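Local coordinates for protein DNA fragmentation factor subunit beta (Mus musculus, PDB 1V0D) that acts as a nuclease that fragments DNA and drives chromatin condensation during apoptosis, at residues 102-110 / 122-130. Residues are numbered along the deposited sequence; the frame is centred on the assembly and turned at random.
Sequences VIQAARQQL and LADLLHHVS. Unlike the reference sequence in segment 102-110: Gln-109 (reference Leu).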
loop_
_atom_site.group_PDB
_atom_site.type_symbol
_atom_site.label_atom_id
_atom_site.label_comp_id
_atom_site.label_asym_id
_atom_site.label_seq_id
_atom_site.Cartn_x
_atom_site.Cartn_y
_atom_site.Cartn_z
ATOM N N VAL A 102 -11.710 -1.368 -29.016
ATOM C CA VAL A 102 -11.201 -0.230 -28.266
ATOM C C VAL A 102 -10.001 -0.666 -27.427
ATOM O O VAL A 102 -9.024 0.073 -27.296
ATOM C CB VAL A 102 -12.291 0.344 -27.341
ATOM C CG1 VAL A 102 -11.810 1.635 -26.707
ATOM C CG2 VAL A 102 -13.566 0.578 -28.132
ATOM N N ILE A 103 -10.079 -1.871 -26.865
ATOM C CA ILE A 103 -8.994 -2.418 -26.056
ATOM C C ILE A 103 -7.750 -2.574 -26.932
ATOM O O ILE A 103 -6.645 -2.201 -26.537
ATOM C CB ILE A 103 -9.366 -3.805 -25.479
ATOM C CG1 ILE A 103 -10.601 -3.685 -24.582
ATOM C CG2 ILE A 103 -8.190 -4.382 -24.704
ATOM C CD1 ILE A 103 -11.057 -5.001 -23.976
ATOM N N GLN A 104 -7.948 -3.126 -28.126
ATOM C CA GLN A 104 -6.864 -3.337 -29.076
ATOM C C GLN A 104 -6.450 -2.015 -29.717
ATOM O O GLN A 104 -5.545 -1.976 -30.549
ATOM C CB GLN A 104 -7.300 -4.325 -30.152
ATOM N N ALA A 105 -7.119 -0.936 -29.321
ATOM C CA ALA A 105 -6.827 0.393 -29.846
ATOM C C ALA A 105 -5.960 1.170 -28.864
ATOM O O ALA A 105 -4.869 1.635 -29.211
ATOM C CB ALA A 105 -8.125 1.147 -30.106
ATOM N N ALA A 106 -6.455 1.309 -27.637
ATOM C CA ALA A 106 -5.740 2.025 -26.588
ATOM C C ALA A 106 -4.336 1.461 -26.414
ATOM O O ALA A 106 -3.382 2.207 -26.181
ATOM C CB ALA A 106 -6.501 1.927 -25.277
ATOM N N ARG A 107 -4.218 0.140 -26.523
ATOM C CA ARG A 107 -2.928 -0.522 -26.382
ATOM C C ARG A 107 -1.947 -0.012 -27.428
ATOM O O ARG A 107 -0.762 0.173 -27.145
ATOM C CB ARG A 107 -3.083 -2.034 -26.526
ATOM C CG ARG A 107 -3.913 -2.666 -25.437
ATOM C CD ARG A 107 -3.818 -4.179 -25.475
ATOM N NE ARG A 107 -4.595 -4.795 -24.403
ATOM C CZ ARG A 107 -4.638 -6.102 -24.160
ATOM N NH1 ARG A 107 -3.945 -6.948 -24.915
ATOM N NH2 ARG A 107 -5.377 -6.566 -23.160
ATOM N N GLN A 108 -2.446 0.215 -28.639
ATOM C CA GLN A 108 -1.597 0.704 -29.714
ATOM C C GLN A 108 -1.059 2.089 -29.399
ATOM O O GLN A 108 0.135 2.350 -29.574
ATOM C CB GLN A 108 -2.365 0.727 -31.036
ATOM C CG GLN A 108 -2.740 -0.656 -31.543
ATOM C CD GLN A 108 -3.128 -0.654 -33.008
ATOM O OE1 GLN A 108 -2.326 -0.292 -33.872
ATOM N NE2 GLN A 108 -4.362 -1.059 -33.297
ATOM N N GLN A 109 -1.931 2.979 -28.933
ATOM C CA GLN A 109 -1.494 4.325 -28.596
ATOM C C GLN A 109 -0.484 4.301 -27.456
ATOM O O GLN A 109 0.315 5.223 -27.311
ATOM C CB GLN A 109 -2.682 5.199 -28.221
ATOM C CG GLN A 109 -3.531 5.593 -29.401
ATOM C CD GLN A 109 -4.323 6.852 -29.131
ATOM O OE1 GLN A 109 -5.158 6.890 -28.228
ATOM N NE2 GLN A 109 -4.059 7.899 -29.906
ATOM N N LEU A 110 -0.526 3.246 -26.646
ATOM C CA LEU A 110 0.416 3.108 -25.540
ATOM C C LEU A 110 1.778 2.726 -26.094
ATOM O O LEU A 110 2.783 3.371 -25.791
ATOM C CB LEU A 110 -0.050 2.038 -24.553
ATOM C CG LEU A 110 -1.090 2.478 -23.529
ATOM C CD1 LEU A 110 -1.406 1.319 -22.601
ATOM C CD2 LEU A 110 -0.553 3.659 -22.736
ATOM N N LEU A 122 -4.181 6.968 -20.481
ATOM C CA LEU A 122 -4.310 5.856 -21.406
ATOM C C LEU A 122 -4.061 4.528 -20.703
ATOM O O LEU A 122 -4.786 3.555 -20.916
ATOM C CB LEU A 122 -3.317 6.032 -22.553
ATOM C CG LEU A 122 -3.747 5.437 -23.893
ATOM C CD1 LEU A 122 -5.091 6.036 -24.279
ATOM C CD2 LEU A 122 -2.704 5.732 -24.960
ATOM N N ALA A 123 -3.028 4.485 -19.868
ATOM C CA ALA A 123 -2.706 3.262 -19.143
ATOM C C ALA A 123 -3.858 2.955 -18.200
ATOM O O ALA A 123 -4.287 1.805 -18.075
ATOM C CB ALA A 123 -1.421 3.439 -18.361
ATOM N N ASP A 124 -4.360 3.997 -17.544
ATOM C CA ASP A 124 -5.465 3.849 -16.617
ATOM C C ASP A 124 -6.706 3.337 -17.327
ATOM O O ASP A 124 -7.349 2.392 -16.862
ATOM C CB ASP A 124 -5.768 5.179 -15.936
ATOM C CG ASP A 124 -4.676 5.596 -14.962
ATOM O OD1 ASP A 124 -4.114 4.712 -14.272
ATOM O OD2 ASP A 124 -4.391 6.813 -14.874
ATOM N N LEU A 125 -7.042 3.954 -18.457
ATOM C CA LEU A 125 -8.209 3.540 -19.221
ATOM C C LEU A 125 -8.133 2.075 -19.597
ATOM O O LEU A 125 -9.101 1.337 -19.445
ATOM C CB LEU A 125 -8.352 4.391 -20.477
ATOM C CG LEU A 125 -9.042 5.725 -20.192
ATOM C CD1 LEU A 125 -9.009 6.623 -21.422
ATOM C CD2 LEU A 125 -10.480 5.443 -19.756
ATOM N N LEU A 126 -6.980 1.648 -20.086
ATOM C CA LEU A 126 -6.815 0.258 -20.464
ATOM C C LEU A 126 -7.115 -0.590 -19.238
ATOM O O LEU A 126 -7.784 -1.621 -19.329
ATOM C CB LEU A 126 -5.385 -0.002 -20.932
ATOM C CG LEU A 126 -5.223 -0.760 -22.253
ATOM C CD1 LEU A 126 -3.784 -1.250 -22.357
ATOM C CD2 LEU A 126 -6.189 -1.942 -22.318
ATOM N N HIS A 127 -6.614 -0.147 -18.088
ATOM C CA HIS A 127 -6.839 -0.864 -16.840
ATOM C C HIS A 127 -8.329 -0.958 -16.596
ATOM O O HIS A 127 -8.874 -2.045 -16.433
ATOM C CB HIS A 127 -6.202 -0.131 -15.658
ATOM C CG HIS A 127 -6.546 -0.726 -14.325
ATOM N ND1 HIS A 127 -6.879 0.041 -13.228
ATOM C CD2 HIS A 127 -6.607 -2.016 -13.914
ATOM C CE1 HIS A 127 -7.130 -0.749 -12.200
ATOM N NE2 HIS A 127 -6.972 -2.002 -12.588
ATOM N N HIS A 128 -8.976 0.200 -16.577
ATOM C CA HIS A 128 -10.407 0.296 -16.336
ATOM C C HIS A 128 -11.228 -0.633 -17.214
ATOM O O HIS A 128 -12.208 -1.222 -16.757
ATOM C CB HIS A 128 -10.863 1.734 -16.550
ATOM C CG HIS A 128 -12.295 1.972 -16.201
ATOM N ND1 HIS A 128 -13.337 1.413 -16.908
ATOM C CD2 HIS A 128 -12.861 2.716 -15.220
ATOM C CE1 HIS A 128 -14.484 1.802 -16.379
ATOM N NE2 HIS A 128 -14.223 2.593 -15.353
ATOM N N VAL A 129 -10.821 -0.772 -18.469
ATOM C CA VAL A 129 -11.542 -1.619 -19.408
ATOM C C VAL A 129 -11.137 -3.091 -19.381
ATOM O O VAL A 129 -12.001 -3.957 -19.428
ATOM C CB VAL A 129 -11.408 -1.079 -20.840
ATOM C CG1 VAL A 129 -12.129 -1.990 -21.807
ATOM C CG2 VAL A 129 -11.991 0.321 -20.913
ATOM N N SER A 130 -9.837 -3.377 -19.318
ATOM C CA SER A 130 -9.357 -4.763 -19.273
ATOM C C SER A 130 -9.810 -5.385 -17.966
ATOM O O SER A 130 -8.991 -5.727 -17.116
ATOM C CB SER A 130 -7.825 -4.820 -19.327
ATOM O OG SER A 130 -7.313 -4.436 -20.593
#
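The guanidinium of Arg-107 turns its edge to Leu-126 and Ser-130. Leu-126 CD2 and Ser-130 OG both lie near its plane, with NH2 in contact with OG at 3.9 Å. Arg-107 gets there with CG anti to its own carbonyl carbon (chi1 -65°) and an extended chain. The Arg-107 side chain runs nearly perpendicular to that of Leu-126, its CG 3.4 Å from Leu-126 CD1. Ser-130 OG makes a weak hydrogen bond back to Leu-126 O. Leu-126 is a knob in a hole formed by Ile-103, Ala-106, Arg-107 and Leu-110. The motif is an antiparallel helical hairpin: the axes of 103-110 and 122-129 run at 156° and approach to 9.6 Å. Ala-106 faces Leu-126, and its small CB lies 4.2 Å from Leu-126 CG. No hydrogen bond joins the two segments. At one end Ile-103 CG1 packs on Val-129 CG1 at 3.6 Å. At the other, Leu-110 and Leu-122 lie side by side, their chains pointing opposite ways. The two branches of Leu-110 divide the work: CD2 is 3.6 Å from Leu-122 CB, and CD1 is 3.5 Å from Leu-126 CD1. With an alanine here both branches go, and Leu-122 and Leu-126 would probably lose their packing partner on the facing helix. Leu-122 CD2 also rests against CB of Gln-109, where the reference sequence has leucine. Leu-92 of the second subunit packs on Leu-122, and Ile-88 of that subunit packs on Gln-109.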